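Local coordinates for uncharacterized conserved protein (Staphylococcus epidermidis, PDB 3FRM) that is of unknown function but carries a GNAT acetyltransferase domain and so may transfer an acyl group from coenzyme A, at residues D131-Y136 against Q153-S158; F193-E198 against S206-Y211. All coordinates share one frame; numbering follows the deposited sequence.

Both interactions belong to the GNAT-like half of the chain and rest on its central beta-sheet. Interaction 1 comes first along the chain and closes before interaction 2 opens. It pairs helices 129-136 and 145-158. Interaction 2 joins strand 188-195 to helix 204-216. Their centres are about 17 Å apart. Strand 174-183 lies between them: I178 meets Y132, V135 and Y136, while its neighbour V179 meets F193 and I208. The helices of the two contacts therefore pack on opposite faces of the sheet. Interactions 1 and 2 also touch directly, with V135 CG1 4.0 Å from L196 CD2. This layered build is consistent with the acetyltransferase fold.

Interaction 1 of 2, residues D131-Y136 against Q153-S158; sequences DYLHVY and QHIYSS
Y132 meets I155 across two nearly antiparallel helices. The ring atom CE2 of Y132 lies 3.9 Å from I155 CG2 and 4.1 Å from I155 CD1. The two side chains cross at about a right angle. I155 CG1 stands anti to its carbonyl carbon (chi1 -51°), while CG2 stands anti to the backbone N. This torsion helps set CG2 and CD1 both against the one ring atom, CE2, with CG2 oblique to the ring.

L133 is the second point of contact, and its fork divides the work. Its CD1 touches the Y156 side chain near the root, 4.0 Å from Y156 CB. Its other methyl, CD2, lies 4.3 Å from I155 CG2. CD2 also lies in the plane of the Y132 ring, at its edge. L133 therefore fits between Y132, I155 and Y156. Y156 is the exposed member of the four, at the border of the contact.

Further out, the Y132 hydroxyl is hydrogen-bonded to D180 OD2 on strand 174-183, and the side chain also touches I178, V168 and R166. On the far side of helix 145-158, S158 OG donates a 2.7 Å hydrogen bond to H154 O. It comes from above the carbonyl plane, 44° out of it. S157 N reaches H154 O from the opposite face, so two donors grip this oxygen. S158 OG also sits over the centre of the H154 ring.

The chain then runs on to Y159, N160, D162 and I164, which bind a sodium ion about 9 Å from the I155 side chain. The two helices probably correspond to the first pair of the GNAT fold. Their contact is apolar throughout, so shape and exclusion of water, rather than directional bonds, should hold this helix pair together, while D180 satisfies the buried tyrosine hydroxyl.

Interaction 2 of 2, residues F193-E198 against S206-Y211; sequences FGVLEE and SEIQAY. With SO4 (sulfate ion), chain H.
F193 and I208 mark the closest backbone approach here, with CA atoms 9.1 Å apart. Strand 193-195 and helix 206-211 run at 148° to each other. They belong to strand 188-195 and helix 204-216, the first strand and the helix of a beta-alpha-beta unit that strand 221-225 completes, within the GNAT domain.

F193 carries most of the packing. With CG anti to the backbone N (chi1 171°), the ring extends to the helix, and CE1 comes 3.7 Å from I208 CG2. That methyl comes in at the ring edge, near the ring plane. Q209 bends at chi2 (80°), and its OE1 comes to 4.0 Å from F193 CE1. V195 adds a looser touch, CG2 to I208 CD1 at 4.4 Å. M234 and Y235 of helix 232-237 also pack on F193, and V179 lies against both F193 and I208.

A sulfate, probably from the crystallisation liquor, sits by the first turn of helix 204-216. G203 N and R237 NH1 also bind it. The site resembles the pyrophosphate-binding loop of GNAT enzymes, and the helix start may favour the anion. S206 N gives it a bent hydrogen bond to O3, 3.2 Å long, and a weak second one to O1.

Interaction 1 of 2, residues D131-Y136 against Q153-S158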
loop_
_atom_site.group_PDB
_atom_site.type_symbol
_atom_site.label_atom_id
_atom_site.label_comp_id
_atom_site.label_asym_id
_atom_site.label_seq_id
_atom_site.Cartn_x
_atom_site.Cartn_y
_atom_site.Cartn_z
ATOM N N ASP A 131 24.831 -8.094 -11.968
ATOM C CA ASP A 131 24.507 -7.791 -10.602
ATOM C C ASP A 131 23.159 -7.105 -10.536
ATOM O O ASP A 131 22.426 -7.282 -9.580
ATOM C CB ASP A 131 25.549 -6.842 -9.964
ATOM C CG ASP A 131 26.883 -7.519 -9.714
ATOM O OD1 ASP A 131 27.887 -6.774 -9.695
ATOM O OD2 ASP A 131 26.939 -8.766 -9.541
ATOM N N TYR A 132 22.848 -6.276 -11.522
ATOM C CA TYR A 132 21.571 -5.610 -11.541
ATOM C C TYR A 132 20.480 -6.703 -11.662
ATOM O O TYR A 132 19.546 -6.777 -10.864
ATOM C CB TYR A 132 21.537 -4.585 -12.688
ATOM C CG TYR A 132 20.175 -4.043 -12.998
ATOM C CD1 TYR A 132 19.782 -2.818 -12.499
ATOM C CD2 TYR A 132 19.271 -4.753 -13.832
ATOM C CE1 TYR A 132 18.535 -2.286 -12.773
ATOM C CE2 TYR A 132 17.950 -4.219 -14.132
ATOM C CZ TYR A 132 17.612 -2.967 -13.564
ATOM O OH TYR A 132 16.371 -2.364 -13.764
ATOM N N LEU A 133 20.649 -7.590 -12.622
ATOM C CA LEU A 133 19.628 -8.626 -12.865
ATOM C C LEU A 133 19.503 -9.587 -11.707
ATOM O O LEU A 133 18.414 -10.071 -11.389
ATOM C CB LEU A 133 19.936 -9.379 -14.124
ATOM C CG LEU A 133 19.826 -8.489 -15.346
ATOM C CD1 LEU A 133 20.357 -9.330 -16.521
ATOM C CD2 LEU A 133 18.361 -8.025 -15.539
ATOM N N HIS A 134 20.618 -9.799 -11.040
ATOM C CA HIS A 134 20.620 -10.593 -9.851
ATOM C C HIS A 134 19.663 -10.075 -8.784
ATOM O O HIS A 134 18.954 -10.857 -8.154
ATOM C CB HIS A 134 22.029 -10.668 -9.285
ATOM C CG HIS A 134 22.098 -11.444 -8.018
ATOM N ND1 HIS A 134 22.162 -10.836 -6.779
ATOM C CD2 HIS A 134 22.043 -12.777 -7.790
ATOM C CE1 HIS A 134 22.171 -11.765 -5.842
ATOM N NE2 HIS A 134 22.103 -12.952 -6.429
ATOM N N VAL A 135 19.636 -8.765 -8.576
ATOM C CA VAL A 135 18.734 -8.206 -7.589
ATOM C C VAL A 135 17.304 -8.314 -8.124
ATOM O O VAL A 135 16.345 -8.685 -7.420
ATOM C CB VAL A 135 19.067 -6.729 -7.305
ATOM C CG1 VAL A 135 17.976 -6.099 -6.379
ATOM C CG2 VAL A 135 20.490 -6.589 -6.744
ATOM N N TYR A 136 17.186 -7.966 -9.388
ATOM C CA TYR A 136 15.940 -8.042 -10.086
ATOM C C TYR A 136 15.228 -9.390 -9.862
ATOM O O TYR A 136 14.029 -9.409 -9.569
ATOM C CB TYR A 136 16.168 -7.749 -11.573
ATOM C CG TYR A 136 14.880 -7.665 -12.273
ATOM C CD1 TYR A 136 14.071 -6.511 -12.176
ATOM C CD2 TYR A 136 14.415 -8.755 -12.984
ATOM C CE1 TYR A 136 12.815 -6.473 -12.801
ATOM C CE2 TYR A 136 13.200 -8.721 -13.619
ATOM C CZ TYR A 136 12.398 -7.598 -13.524
ATOM O OH TYR A 136 11.187 -7.650 -14.171
ATOM N N GLN A 153 15.419 -10.938 -20.071
ATOM C CA GLN A 153 16.005 -10.981 -21.402
ATOM C C GLN A 153 15.873 -9.632 -22.116
ATOM O O GLN A 153 16.763 -9.169 -22.768
ATOM C CB GLN A 153 15.341 -12.109 -22.228
ATOM C CG GLN A 153 16.121 -13.421 -22.199
ATOM C CD GLN A 153 17.295 -13.419 -23.193
ATOM O OE1 GLN A 153 18.062 -12.445 -23.266
ATOM N NE2 GLN A 153 17.422 -14.502 -23.980
ATOM N N HIS A 154 14.747 -8.994 -21.973
ATOM C CA HIS A 154 14.531 -7.703 -22.620
ATOM C C HIS A 154 15.492 -6.605 -22.115
ATOM O O HIS A 154 16.160 -5.959 -22.916
ATOM C CB HIS A 154 13.063 -7.337 -22.478
ATOM C CG HIS A 154 12.702 -6.005 -23.052
ATOM N ND1 HIS A 154 12.962 -5.659 -24.365
ATOM C CD2 HIS A 154 12.061 -4.946 -22.501
ATOM C CE1 HIS A 154 12.504 -4.441 -24.596
ATOM N NE2 HIS A 154 11.951 -3.987 -23.482
ATOM N N ILE A 155 15.587 -6.440 -20.798
ATOM C CA ILE A 155 16.554 -5.530 -20.169
ATOM C C ILE A 155 18.009 -5.848 -20.548
ATOM O O ILE A 155 18.842 -4.944 -20.849
ATOM C CB ILE A 155 16.483 -5.607 -18.636
ATOM C CG1 ILE A 155 15.058 -5.438 -18.146
ATOM C CG2 ILE A 155 17.418 -4.577 -17.987
ATOM C CD1 ILE A 155 14.974 -5.445 -16.624
ATOM N N TYR A 156 18.320 -7.134 -20.514
ATOM C CA TYR A 156 19.676 -7.580 -20.807
ATOM C C TYR A 156 20.062 -7.326 -22.253
ATOM O O TYR A 156 21.208 -7.465 -22.605
ATOM C CB TYR A 156 19.835 -9.073 -20.500
ATOM C CG TYR A 156 21.213 -9.593 -20.809
ATOM C CD1 TYR A 156 22.304 -9.198 -20.043
ATOM C CD2 TYR A 156 21.439 -10.493 -21.881
ATOM C CE1 TYR A 156 23.613 -9.692 -20.309
ATOM C CE2 TYR A 156 22.744 -10.997 -22.156
ATOM C CZ TYR A 156 23.811 -10.577 -21.372
ATOM O OH TYR A 156 25.084 -11.013 -21.620
ATOM N N SER A 157 19.123 -7.006 -23.127
ATOM C CA SER A 157 19.547 -6.802 -24.504
ATOM C C SER A 157 19.177 -5.421 -24.992
ATOM O O SER A 157 19.413 -5.093 -26.145
ATOM C CB SER A 157 18.930 -7.865 -25.415
ATOM O OG SER A 157 17.623 -7.463 -25.733
ATOM N N SER A 158 18.578 -4.612 -24.122
ATOM C CA SER A 158 18.211 -3.288 -24.522
ATOM C C SER A 158 18.794 -2.256 -23.581
ATOM O O SER A 158 18.448 -1.094 -23.700
ATOM C CB SER A 158 16.688 -3.148 -24.621
ATOM O OG SER A 158 16.089 -3.272 -23.353
#

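Interaction 2 of 2, residues F193-E198 against S206-Y211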
loop_
_atom_site.group_PDB
_atom_site.type_symbol
_atom_site.label_atom_id
_atom_site.label_comp_id
_atom_site.label_asym_id
_atom_site.label_seq_id
_atom_site.Cartn_x
_atom_site.Cartn_y
_atom_site.Cartn_z
ATOM N N PHE A 193 12.263 0.375 -8.529
ATOM C CA PHE A 193 13.112 0.463 -7.358
ATOM C C PHE A 193 12.976 -0.787 -6.474
ATOM O O PHE A 193 11.885 -1.218 -6.174
ATOM C CB PHE A 193 12.809 1.732 -6.589
ATOM C CG PHE A 193 13.476 1.789 -5.262
ATOM C CD1 PHE A 193 14.586 2.601 -5.062
ATOM C CD2 PHE A 193 13.013 1.005 -4.204
ATOM C CE1 PHE A 193 15.195 2.665 -3.824
ATOM C CE2 PHE A 193 13.650 1.010 -2.979
ATOM C CZ PHE A 193 14.756 1.842 -2.783
ATOM N N GLY A 194 14.069 -1.384 -6.049
ATOM C CA GLY A 194 13.929 -2.380 -5.004
ATOM C C GLY A 194 15.222 -2.716 -4.292
ATOM O O GLY A 194 16.330 -2.636 -4.860
ATOM N N VAL A 195 15.073 -3.118 -3.043
ATOM C CA VAL A 195 16.171 -3.503 -2.204
ATOM C C VAL A 195 15.865 -4.932 -1.744
ATOM O O VAL A 195 14.737 -5.248 -1.427
ATOM C CB VAL A 195 16.243 -2.536 -1.021
ATOM C CG1 VAL A 195 17.299 -2.952 -0.024
ATOM C CG2 VAL A 195 16.536 -1.122 -1.508
ATOM N N LEU A 196 16.865 -5.797 -1.697
ATOM C CA LEU A 196 16.664 -7.197 -1.278
ATOM C C LEU A 196 16.127 -7.216 0.146
ATOM O O LEU A 196 16.534 -6.387 0.988
ATOM C CB LEU A 196 18.006 -7.962 -1.279
ATOM C CG LEU A 196 18.808 -8.103 -2.555
ATOM C CD1 LEU A 196 20.134 -8.798 -2.259
ATOM C CD2 LEU A 196 17.962 -8.935 -3.582
ATOM N N GLU A 197 15.267 -8.200 0.430
ATOM C CA GLU A 197 14.512 -8.197 1.669
ATOM C C GLU A 197 15.428 -8.047 2.868
ATOM O O GLU A 197 15.327 -7.079 3.649
ATOM C CB GLU A 197 13.673 -9.439 1.814
ATOM C CG GLU A 197 12.261 -9.165 2.358
ATOM C CD GLU A 197 11.498 -10.454 2.758
ATOM O OE1 GLU A 197 11.472 -11.466 1.987
ATOM O OE2 GLU A 197 10.906 -10.437 3.864
ATOM N N GLU A 198 16.347 -8.985 2.984
ATOM C CA GLU A 198 17.335 -8.961 4.047
ATOM C C GLU A 198 18.067 -7.615 4.232
ATOM O O GLU A 198 18.619 -7.334 5.294
ATOM C CB GLU A 198 18.319 -10.125 3.870
ATOM C CG GLU A 198 18.955 -10.196 2.495
ATOM C CD GLU A 198 18.211 -11.106 1.491
ATOM O OE1 GLU A 198 18.840 -12.102 1.068
ATOM O OE2 GLU A 198 17.030 -10.845 1.104
ATOM N N SER A 206 17.371 4.704 1.270
ATOM C CA SER A 206 17.477 6.153 1.267
ATOM C C SER A 206 18.823 6.653 0.643
ATOM O O SER A 206 18.849 7.713 0.043
ATOM C CB SER A 206 17.166 6.731 2.626
ATOM O OG SER A 206 18.320 6.604 3.400
ATOM N N GLU A 207 19.894 5.840 0.678
ATOM C CA GLU A 207 21.097 6.198 -0.068
ATOM C C GLU A 207 20.811 6.285 -1.557
ATOM O O GLU A 207 21.167 7.268 -2.198
ATOM C CB GLU A 207 22.311 5.313 0.251
ATOM C CG GLU A 207 23.030 5.654 1.603
ATOM C CD GLU A 207 23.520 7.113 1.766
ATOM O OE1 GLU A 207 23.676 7.575 2.928
ATOM O OE2 GLU A 207 23.756 7.806 0.746
ATOM N N ILE A 208 20.107 5.286 -2.088
ATOM C CA ILE A 208 19.806 5.229 -3.497
ATOM C C ILE A 208 18.966 6.418 -3.889
ATOM O O ILE A 208 19.112 6.992 -4.975
ATOM C CB ILE A 208 19.097 3.908 -3.878
ATOM C CG1 ILE A 208 20.107 2.769 -3.904
ATOM C CG2 ILE A 208 18.354 4.033 -5.205
ATOM C CD1 ILE A 208 19.478 1.349 -3.624
ATOM N N GLN A 209 18.095 6.819 -2.985
ATOM C CA GLN A 209 17.192 7.871 -3.296
ATOM C C GLN A 209 17.940 9.204 -3.369
ATOM O O GLN A 209 17.755 9.959 -4.311
ATOM C CB GLN A 209 16.136 7.906 -2.230
ATOM C CG GLN A 209 14.901 8.541 -2.700
ATOM C CD GLN A 209 14.106 7.591 -3.509
ATOM O OE1 GLN A 209 14.000 6.438 -3.158
ATOM N NE2 GLN A 209 13.525 8.068 -4.594
ATOM N N ALA A 210 18.776 9.486 -2.371
ATOM C CA ALA A 210 19.554 10.702 -2.360
ATOM C C ALA A 210 20.480 10.824 -3.560
ATOM O O ALA A 210 20.729 11.925 -4.041
ATOM C CB ALA A 210 20.372 10.817 -1.062
ATOM N N TYR A 211 21.009 9.700 -4.019
ATOM C CA TYR A 211 21.829 9.674 -5.211
ATOM C C TYR A 211 21.021 10.212 -6.401
ATOM O O TYR A 211 21.430 11.167 -7.069
ATOM C CB TYR A 211 22.247 8.230 -5.485
ATOM C CG TYR A 211 23.236 8.098 -6.593
ATOM C CD1 TYR A 211 24.601 7.905 -6.313
ATOM C CD2 TYR A 211 22.827 8.147 -7.932
ATOM C CE1 TYR A 211 25.540 7.799 -7.331
ATOM C CE2 TYR A 211 23.769 8.035 -8.970
ATOM C CZ TYR A 211 25.124 7.875 -8.645
ATOM O OH TYR A 211 26.054 7.754 -9.641
HETATM S S SO4 H . 15.574 2.639 3.954
HETATM O O1 SO4 H . 15.604 4.100 3.908
HETATM O O2 SO4 H . 14.170 2.290 3.803
HETATM O O3 SO4 H . 16.412 2.150 2.868
HETATM O O4 SO4 H . 16.023 2.141 5.254
#